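Local coordinates for putative phosphatase (Clostridium difficile, PDB 3SD7), which is a putative phosphatase of the haloacid dehalogenase-like superfamily and probably hydrolyses phosphate esters, its substrate being unassigned, at residues I47-Q52 with R98-D103; Y195-A200 with S221-T226. All blocks are in the same frame, centred on the assembly; numbering follows the deposited sequence. Where two conformers were deposited one is given.

The two contacts follow one another in series along the chain and belong to different parts of the molecule, the cap and the core. Contact 1 pairs helices 44-57 and 87-105 of the helical cap that is inserted after strand 31-34, whereas contact 2 packs helix 194-203 against the end of helix 217-223 beside the edge of the six-stranded parallel sheet. Their centres stand 30 Å apart, on opposite sides of the chain's centre, and their nearest atoms about 13 Å. The bound sodium ion, held by Asp37 and Asp192, lies about 13 Å from the side chain of Phe101 and about 10 Å from that of Ile197. Contact 1 thus joins two helices of the cap, contact 2 two elements of the core.

Contact 1: residues I47-Q52 with R98-D103; sequences ITKSIQ and REYFAD
Lys49 lays its methylenes against Tyr100 across the helix pairing. The lysine's CB lies 3.7 Å from Tyr100 CE2, and its extended chain passes obliquely across the phenol, so that CD comes within 3.6 Å of Tyr100 OH. Above the middle of the same ring, 4.1 Å from its plane, lies the backbone O of Lys49. A lysine suits this place because its methylenes can lie against an aromatic ring while the ammonium group continues outward to a salt bridge with Glu45, one turn back on its own helix. With CG anti to the backbone N (chi1 -179°), Tyr100 spans the gap between the helices; its ring also meets that of Tyr53.

Helices 44-57 and 87-105 belong to the helical cap characteristic of many haloacid dehalogenase-like hydrolases, inserted between the first core strand and the rest of the sheet. Here their short segments run roughly antiparallel, at 141°, with axes 8.3 Å apart at closest approach, and Ser50 sits opposite Tyr100.

The small residue at that point allows a close fit. Ser50 OG lies near the edge of the Tyr100 ring, 3.2 Å from CD2, and 3.4 Å from Phe101 CA. It also lies in the plane of the Phe101 ring, at its edge, 3.6 Å from CD1.

Polar groups are satisfied outside this pairing. Placed beside its own backbone N (chi1 -61°), Ser50 OG is hydrogen-bonded to Gly46 O, so this buried hydroxyl has a polar partner although it sits at the edges of two aromatic rings. Tyr100 OH is hydrogen-bonded to Glu108 OE1. Phe101, purely apolar, packs edge-to-face with Phe139 of helix 137-146, so the cap helix also touches the core.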
ATOM      1  N   ILE A  47      -4.066  -2.589 -11.692  1.00 28.87           N
ATOM      2  CA  ILE A  47      -5.395  -2.815 -11.143  1.00 30.06           C
ATOM      3  C   ILE A  47      -6.466  -2.493 -12.190  1.00 32.06           C
ATOM      4  O   ILE A  47      -7.394  -3.292 -12.439  1.00 33.31           O
ATOM      5  CB  ILE A  47      -5.631  -2.013  -9.847  1.00 28.00           C
ATOM      6  CG1 ILE A  47      -4.687  -2.531  -8.751  1.00 31.01           C
ATOM      7  CG2 ILE A  47      -7.119  -2.136  -9.416  1.00 29.38           C
ATOM      8  CD1 ILE A  47      -4.838  -1.752  -7.440  1.00 29.21           C
ATOM      9  N   THR A  48      -6.346  -1.337 -12.823  1.00 31.31           N
ATOM     10  CA  THR A  48      -7.359  -0.939 -13.804  1.00 33.25           C
ATOM     11  C   THR A  48      -7.344  -1.872 -15.030  1.00 35.30           C
ATOM     12  O   THR A  48      -8.403  -2.239 -15.570  1.00 37.21           O
ATOM     13  CB  THR A  48      -7.218   0.542 -14.210  1.00 32.75           C
ATOM     14  OG1 THR A  48      -5.906   0.773 -14.716  1.00 32.43           O
ATOM     15  CG2 THR A  48      -7.462   1.464 -12.996  1.00 31.46           C
ATOM     16  N   LYS A  49      -6.166  -2.291 -15.462  1.00 36.02           N
ATOM     17  CA  LYS A  49      -6.094  -3.194 -16.619  1.00 38.07           C
ATOM     18  C   LYS A  49      -6.658  -4.582 -16.302  1.00 39.58           C
ATOM     19  O   LYS A  49      -7.255  -5.231 -17.185  1.00 43.15           O
ATOM     20  CB  LYS A  49      -4.690  -3.274 -17.178  1.00 39.03           C
ATOM     21  CG  LYS A  49      -4.287  -2.027 -17.901  1.00 41.44           C
ATOM     22  CD  LYS A  49      -2.924  -2.152 -18.513  1.00 44.07           C
ATOM     23  CE  LYS A  49      -2.616  -0.944 -19.381  1.00 47.29           C
ATOM     24  NZ  LYS A  49      -1.299  -1.063 -20.036  1.00 53.66           N
ATOM     25  N   SER A  50      -6.487  -5.024 -15.059  1.00 37.07           N
ATOM     26  CA  SER A  50      -7.026  -6.309 -14.614  1.00 38.71           C
ATOM     27  C   SER A  50      -8.541  -6.251 -14.600  1.00 39.57           C
ATOM     28  O   SER A  50      -9.198  -7.182 -15.059  1.00 43.17           O
ATOM     29  CB  SER A  50      -6.496  -6.700 -13.237  1.00 36.80           C
ATOM     30  OG  SER A  50      -5.087  -6.848 -13.245  1.00 38.50           O
ATOM     31  N   ILE A  51      -9.107  -5.155 -14.074  1.00 37.59           N
ATOM     32  CA  ILE A  51     -10.556  -4.977 -14.093  1.00 39.18           C
ATOM     33  C   ILE A  51     -11.073  -4.910 -15.530  1.00 41.60           C
ATOM     34  O   ILE A  51     -12.074  -5.551 -15.871  1.00 44.43           O
ATOM     35  CB  ILE A  51     -11.000  -3.707 -13.303  1.00 37.21           C
ATOM     36  CG1 ILE A  51     -10.623  -3.863 -11.837  1.00 36.44           C
ATOM     37  CG2 ILE A  51     -12.505  -3.495 -13.450  1.00 37.71           C
ATOM     38  CD1 ILE A  51     -10.904  -2.632 -10.954  1.00 32.99           C
ATOM     39  N   GLN A  52     -10.398  -4.134 -16.376  1.00 42.77           N
ATOM     40  CA  GLN A  52     -10.780  -3.987 -17.779  1.00 45.59           C
ATOM     41  C   GLN A  52     -10.827  -5.345 -18.480  1.00 48.47           C
ATOM     42  O   GLN A  52     -11.774  -5.657 -19.224  1.00 49.87           O
ATOM     43  CB  GLN A  52      -9.787  -3.072 -18.506  1.00 46.26           C
ATOM     44  CG  GLN A  52     -10.186  -2.689 -19.948  1.00 50.84           C
ATOM     45  CD  GLN A  52      -9.120  -1.856 -20.638  1.00 48.24           C
ATOM     46  OE1 GLN A  52      -7.959  -2.248 -20.698  1.00 50.74           O
ATOM     47  NE2 GLN A  52      -9.511  -0.711 -21.167  1.00 55.77           N
ATOM     48  N   ARG A  98      -7.941 -11.776 -11.375  1.00 49.49           N
ATOM     49  CA  ARG A  98      -6.768 -12.427 -10.792  1.00 51.00           C
ATOM     50  C   ARG A  98      -5.858 -13.038 -11.845  1.00 52.11           C
ATOM     51  O   ARG A  98      -4.635 -12.965 -11.734  1.00 51.89           O
ATOM     52  CB  ARG A  98      -7.196 -13.485  -9.783  1.00 53.30           C
ATOM     53  CG  ARG A  98      -7.874 -12.882  -8.562  1.00 55.88           C
ATOM     54  CD  ARG A  98      -8.230 -13.952  -7.552  1.00 65.00           C
ATOM     55  NE  ARG A  98      -8.760 -13.390  -6.309  1.00 69.33           N
ATOM     56  CZ  ARG A  98      -9.084 -14.112  -5.236  1.00 75.09           C
ATOM     57  NH1 ARG A  98      -8.936 -15.435  -5.240  1.00 80.00           N
ATOM     58  NH2 ARG A  98      -9.555 -13.509  -4.149  1.00 76.57           N
ATOM     59  N   GLU A  99      -6.468 -13.629 -12.869  1.00 53.95           N
ATOM     60  CA  GLU A  99      -5.731 -14.219 -13.968  1.00 55.50           C
ATOM     61  C   GLU A  99      -4.848 -13.161 -14.632  1.00 52.26           C
ATOM     62  O   GLU A  99      -3.644 -13.372 -14.804  1.00 51.83           O
ATOM     63  CB  GLU A  99      -6.704 -14.841 -14.981  1.00 58.53           C
ATOM     64  CG  GLU A  99      -6.042 -15.447 -16.197  1.00 65.92           C
ATOM     65  CD  GLU A  99      -7.021 -16.166 -17.109  1.00 70.14           C
ATOM     66  OE1 GLU A  99      -8.250 -16.050 -16.903  1.00 69.44           O
ATOM     67  OE2 GLU A  99      -6.552 -16.856 -18.036  1.00 79.33           O
ATOM     68  N   TYR A 100      -5.437 -12.020 -14.988  1.00 49.54           N
ATOM     69  CA  TYR A 100      -4.665 -10.960 -15.630  1.00 48.14           C
ATOM     70  C   TYR A 100      -3.657 -10.350 -14.650  1.00 44.98           C
ATOM     71  O   TYR A 100      -2.545  -9.994 -15.032  1.00 44.75           O
ATOM     72  CB  TYR A 100      -5.573  -9.843 -16.189  1.00 47.36           C
ATOM     73  CG  TYR A 100      -4.776  -8.742 -16.876  1.00 47.93           C
ATOM     74  CD1 TYR A 100      -4.610  -8.725 -18.258  1.00 51.65           C
ATOM     75  CD2 TYR A 100      -4.144  -7.747 -16.129  1.00 46.62           C
ATOM     76  CE1 TYR A 100      -3.856  -7.728 -18.873  1.00 52.27           C
ATOM     77  CE2 TYR A 100      -3.397  -6.756 -16.732  1.00 47.49           C
ATOM     78  CZ  TYR A 100      -3.251  -6.751 -18.099  1.00 50.44           C
ATOM     79  OH  TYR A 100      -2.496  -5.757 -18.670  1.00 52.82           O
ATOM     80  N   PHE A 101      -4.038 -10.224 -13.391  1.00 44.24           N
ATOM     81  CA  PHE A 101      -3.133  -9.571 -12.440  1.00 42.09           C
ATOM     82  C   PHE A 101      -1.866 -10.404 -12.200  1.00 44.40           C
ATOM     83  O   PHE A 101      -0.750  -9.874 -12.189  1.00 41.92           O
ATOM     84  CB  PHE A 101      -3.817  -9.270 -11.120  1.00 41.16           C
ATOM     85  CG  PHE A 101      -2.973  -8.403 -10.210  1.00 39.09           C
ATOM     86  CD1 PHE A 101      -2.985  -7.017 -10.337  1.00 37.04           C
ATOM     87  CD2 PHE A 101      -2.132  -8.980  -9.273  1.00 39.33           C
ATOM     88  CE1 PHE A 101      -2.193  -6.225  -9.517  1.00 35.63           C
ATOM     89  CE2 PHE A 101      -1.336  -8.180  -8.443  1.00 37.81           C
ATOM     90  CZ  PHE A 101      -1.368  -6.829  -8.564  1.00 34.84           C
ATOM     91  N   ALA A 102      -2.045 -11.707 -12.021  1.00 48.01           N
ATOM     92  CA  ALA A 102      -0.913 -12.601 -11.789  1.00 49.82           C
ATOM     93  C   ALA A 102       0.002 -12.662 -13.014  1.00 52.24           C
ATOM     94  O   ALA A 102       1.217 -12.777 -12.885  1.00 53.18           O
ATOM     95  CB  ALA A 102      -1.402 -14.007 -11.412  1.00 52.72           C
ATOM     96  N   ASP A 103      -0.587 -12.563 -14.200  1.00 53.91           N
ATOM     97  CA  ASP A 103       0.173 -12.651 -15.445  1.00 56.40           C
ATOM     98  C   ASP A 103       0.901 -11.350 -15.798  1.00 54.27           C
ATOM     99  O   ASP A 103       2.091 -11.374 -16.129  1.00 55.46           O
ATOM    100  CB  ASP A 103      -0.768 -13.042 -16.595  1.00 59.58           C
ATOM    101  CG  ASP A 103      -0.040 -13.251 -17.927  1.00 64.31           C
ATOM    102  OD1 ASP A 103       1.167 -13.582 -17.925  1.00 69.96           O
ATOM    103  OD2 ASP A 103      -0.697 -13.096 -18.981  1.00 71.10           O
TER

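Contact 2: residues Y195-A200 with S221-T226; sequences YDIIGA and SESEPT
Ile197 fits its branched side chain against the last turn of helix 217-223 and the proline beyond it. Its CG1 lies 3.5 Å from Ser223 OG, while CG2 approaches Ser223 O at 3.6 Å and Pro225 CA at 3.7 Å. The CG1 branch ends in CD1, 3.9 Å from Pro225 CB. The first torsion (chi1 -47°) sets CG1 beside the backbone N and leaves CG2 anti to it, so the two branches spread over the serine and the proline. Both Ile197 and Ser223 were modelled in two conformers, and these distances describe one of them.

Behind this first shell, the chain turn places the partners. In the conformer given, Ser223 OG stands between its backbone N and carbonyl carbon (chi1 70°), from where it bonds to Ile220 O in its own helix. Glu224 then leaves helical geometry with positive phi, its N still bonded to Ser221 O at 3.1 Å; its CB points away from Ile197, as suits a charged residue at an exposed turn. Pro225 follows with an extended backbone, leading into strand 227-229.

Ile197 and Pro225 both rest on Ser207 of strand 206-210. Helix 194-203 is the crossover of a beta-alpha-beta unit linking parallel strands 187-191 and 206-210, and helix 217-223 with strand 227-229 continues the same Rossmann-like core. The helix starts just past Asp192, which holds the sodium ion together with Asp37.

Lys201 supplies a polar link, its NZ donating to Glu224 O and weakly to Ser223 O, while Ile197 itself contributes only shape and dispersion: it packs on a mixed surface, the proline's carbons together with the hydroxyl and carbonyl of Ser223, and meets those oxygens through van der Waals contact alone.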
ATOM      1  N   TYR A 195      -6.341   3.915   7.298  1.00 21.86           N
ATOM      2  CA  TYR A 195      -6.080   2.588   7.849  1.00 22.49           C
ATOM      3  C   TYR A 195      -4.676   2.457   8.416  1.00 21.15           C
ATOM      4  O   TYR A 195      -4.448   1.736   9.418  1.00 24.12           O
ATOM      5  CB  TYR A 195      -6.363   1.516   6.795  1.00 22.68           C
ATOM      6  CG  TYR A 195      -7.757   1.652   6.245  1.00 25.20           C
ATOM      7  CD1 TYR A 195      -8.857   1.434   7.055  1.00 29.22           C
ATOM      8  CD2 TYR A 195      -7.970   2.068   4.926  1.00 29.13           C
ATOM      9  CE1 TYR A 195     -10.142   1.606   6.566  1.00 34.73           C
ATOM     10  CE2 TYR A 195      -9.247   2.247   4.442  1.00 32.23           C
ATOM     11  CZ  TYR A 195     -10.320   2.015   5.257  1.00 34.27           C
ATOM     12  OH  TYR A 195     -11.608   2.188   4.774  1.00 37.73           O
ATOM     13  N   ASP A 196      -3.727   3.118   7.761  1.00 20.82           N
ATOM     14  CA  ASP A 196      -2.346   3.164   8.221  1.00 20.12           C
ATOM     15  C   ASP A 196      -2.215   3.947   9.513  1.00 21.53           C
ATOM     16  O   ASP A 196      -1.475   3.557  10.423  1.00 22.39           O
ATOM     17  CB  ASP A 196      -1.484   3.847   7.155  1.00 19.74           C
ATOM     18  CG  ASP A 196      -1.433   3.077   5.889  1.00 21.19           C
ATOM     19  OD1 ASP A 196      -1.116   1.863   5.962  1.00 22.27           O
ATOM     20  OD2 ASP A 196      -1.737   3.636   4.806  1.00 23.40           O
ATOM     21  N   ILE A 197      -2.945   5.064   9.610  0.50 22.02           N
ATOM     22  CA  ILE A 197      -2.891   5.913  10.794  0.50 23.40           C
ATOM     23  C   ILE A 197      -3.612   5.242  11.963  0.50 24.85           C
ATOM     24  O   ILE A 197      -3.110   5.238  13.084  0.50 27.02           O
ATOM     25  CB  ILE A 197      -3.467   7.309  10.523  0.50 23.32           C
ATOM     26  CG1 ILE A 197      -2.891   7.876   9.220  0.50 21.37           C
ATOM     27  CG2 ILE A 197      -3.244   8.248  11.737  0.50 25.57           C
ATOM     28  CD1 ILE A 197      -1.383   7.837   9.160  0.50 19.39           C
ATOM     29  N   ILE A 198      -4.775   4.652  11.691  1.00 25.11           N
ATOM     30  CA  ILE A 198      -5.546   3.916  12.723  1.00 27.52           C
ATOM     31  C   ILE A 198      -4.683   2.748  13.262  1.00 26.10           C
ATOM     32  O   ILE A 198      -4.623   2.502  14.482  1.00 29.90           O
ATOM     33  CB  ILE A 198      -6.866   3.366  12.130  1.00 28.13           C
ATOM     34  CG1 ILE A 198      -7.814   4.520  11.798  1.00 31.28           C
ATOM     35  CG2 ILE A 198      -7.530   2.387  13.084  1.00 31.90           C
ATOM     36  CD1 ILE A 198      -8.911   4.137  10.813  1.00 31.91           C
ATOM     37  N   GLY A 199      -3.990   2.062  12.352  1.00 25.15           N
ATOM     38  CA  GLY A 199      -3.102   0.959  12.720  1.00 26.75           C
ATOM     39  C   GLY A 199      -1.996   1.446  13.641  1.00 26.29           C
ATOM     40  O   GLY A 199      -1.764   0.874  14.713  1.00 27.97           O
ATOM     41  N   ALA A 200      -1.362   2.544  13.257  1.00 24.19           N
ATOM     42  CA  ALA A 200      -0.285   3.140  14.052  1.00 25.55           C
ATOM     43  C   ALA A 200      -0.760   3.514  15.457  1.00 29.05           C
ATOM     44  O   ALA A 200      -0.079   3.253  16.467  1.00 30.36           O
ATOM     45  CB  ALA A 200       0.239   4.359  13.361  1.00 24.61           C
ATOM     46  N   SER A 221      -6.493  14.155   7.352  1.00 27.58           N
ATOM     47  CA  SER A 221      -6.566  15.135   8.426  1.00 29.69           C
ATOM     48  C   SER A 221      -7.504  14.676   9.528  1.00 32.02           C
ATOM     49  O   SER A 221      -7.218  14.868  10.715  1.00 33.15           O
ATOM     50  CB  SER A 221      -6.932  16.530   7.911  1.00 33.29           C
ATOM     51  OG  SER A 221      -8.237  16.584   7.378  1.00 31.46           O
ATOM     52  N   GLU A 222      -8.606  14.041   9.149  1.00 30.93           N
ATOM     53  CA  GLU A 222      -9.558  13.552  10.125  1.00 32.46           C
ATOM     54  C   GLU A 222      -9.025  12.377  10.966  1.00 32.15           C
ATOM     55  O   GLU A 222      -9.508  12.164  12.082  1.00 33.15           O
ATOM     56  CB  GLU A 222     -10.917  13.302   9.461  1.00 32.31           C
ATOM     57  CG  GLU A 222     -11.549  14.661   9.002  1.00 35.16           C
ATOM     58  CD  GLU A 222     -12.888  14.529   8.264  1.00 38.70           C
ATOM     59  OE1 GLU A 222     -13.193  13.444   7.727  1.00 42.59           O
ATOM     60  OE2 GLU A 222     -13.620  15.536   8.192  1.00 41.20           O
ATOM     61  N   SER A 223      -8.037  11.644  10.433  0.50 29.99           N
ATOM     62  CA  SER A 223      -7.397  10.529  11.152  0.50 29.93           C
ATOM     63  C   SER A 223      -6.355  11.039  12.159  0.50 31.13           C
ATOM     64  O   SER A 223      -5.879  10.281  13.006  0.50 31.63           O
ATOM     65  CB  SER A 223      -6.735   9.548  10.170  0.50 28.34           C
ATOM     66  OG  SER A 223      -5.582  10.109   9.552  0.50 25.04           O
ATOM     67  N   GLU A 224      -5.990  12.316  12.041  1.00 31.35           N
ATOM     68  CA  GLU A 224      -5.055  12.974  12.972  1.00 33.96           C
ATOM     69  C   GLU A 224      -3.673  12.295  13.138  1.00 32.74           C
ATOM     70  O   GLU A 224      -3.265  11.972  14.260  1.00 34.57           O
ATOM     71  CB  GLU A 224      -5.722  13.175  14.341  1.00 37.49           C
ATOM     72  CG  GLU A 224      -6.920  14.110  14.282  1.00 41.30           C
ATOM     73  CD  GLU A 224      -7.693  14.231  15.589  1.00 53.78           C
ATOM     74  OE1 GLU A 224      -7.320  13.600  16.613  1.00 56.96           O
ATOM     75  OE2 GLU A 224      -8.696  14.981  15.584  1.00 56.65           O
ATOM     76  N   PRO A 225      -2.943  12.123  12.029  1.00 28.91           N
ATOM     77  CA  PRO A 225      -1.598  11.559  12.143  1.00 27.47           C
ATOM     78  C   PRO A 225      -0.654  12.539  12.833  1.00 28.00           C
ATOM     79  O   PRO A 225      -1.008  13.704  13.052  1.00 30.29           O
ATOM     80  CB  PRO A 225      -1.159  11.380  10.689  1.00 26.05           C
ATOM     81  CG  PRO A 225      -1.925  12.404   9.940  1.00 26.80           C
ATOM     82  CD  PRO A 225      -3.251  12.530  10.645  1.00 27.37           C
ATOM     83  N   THR A 226       0.545  12.075  13.156  1.00 28.04           N
ATOM     84  CA  THR A 226       1.527  12.927  13.821  1.00 29.89           C
ATOM     85  C   THR A 226       1.942  14.028  12.866  1.00 29.86           C
ATOM     86  O   THR A 226       2.119  15.178  13.287  1.00 32.51           O
ATOM     87  CB  THR A 226       2.737  12.141  14.280  1.00 29.19           C
ATOM     88  OG1 THR A 226       2.301  10.912  14.871  1.00 29.47           O
ATOM     89  CG2 THR A 226       3.580  12.957  15.286  1.00 32.82           C
TER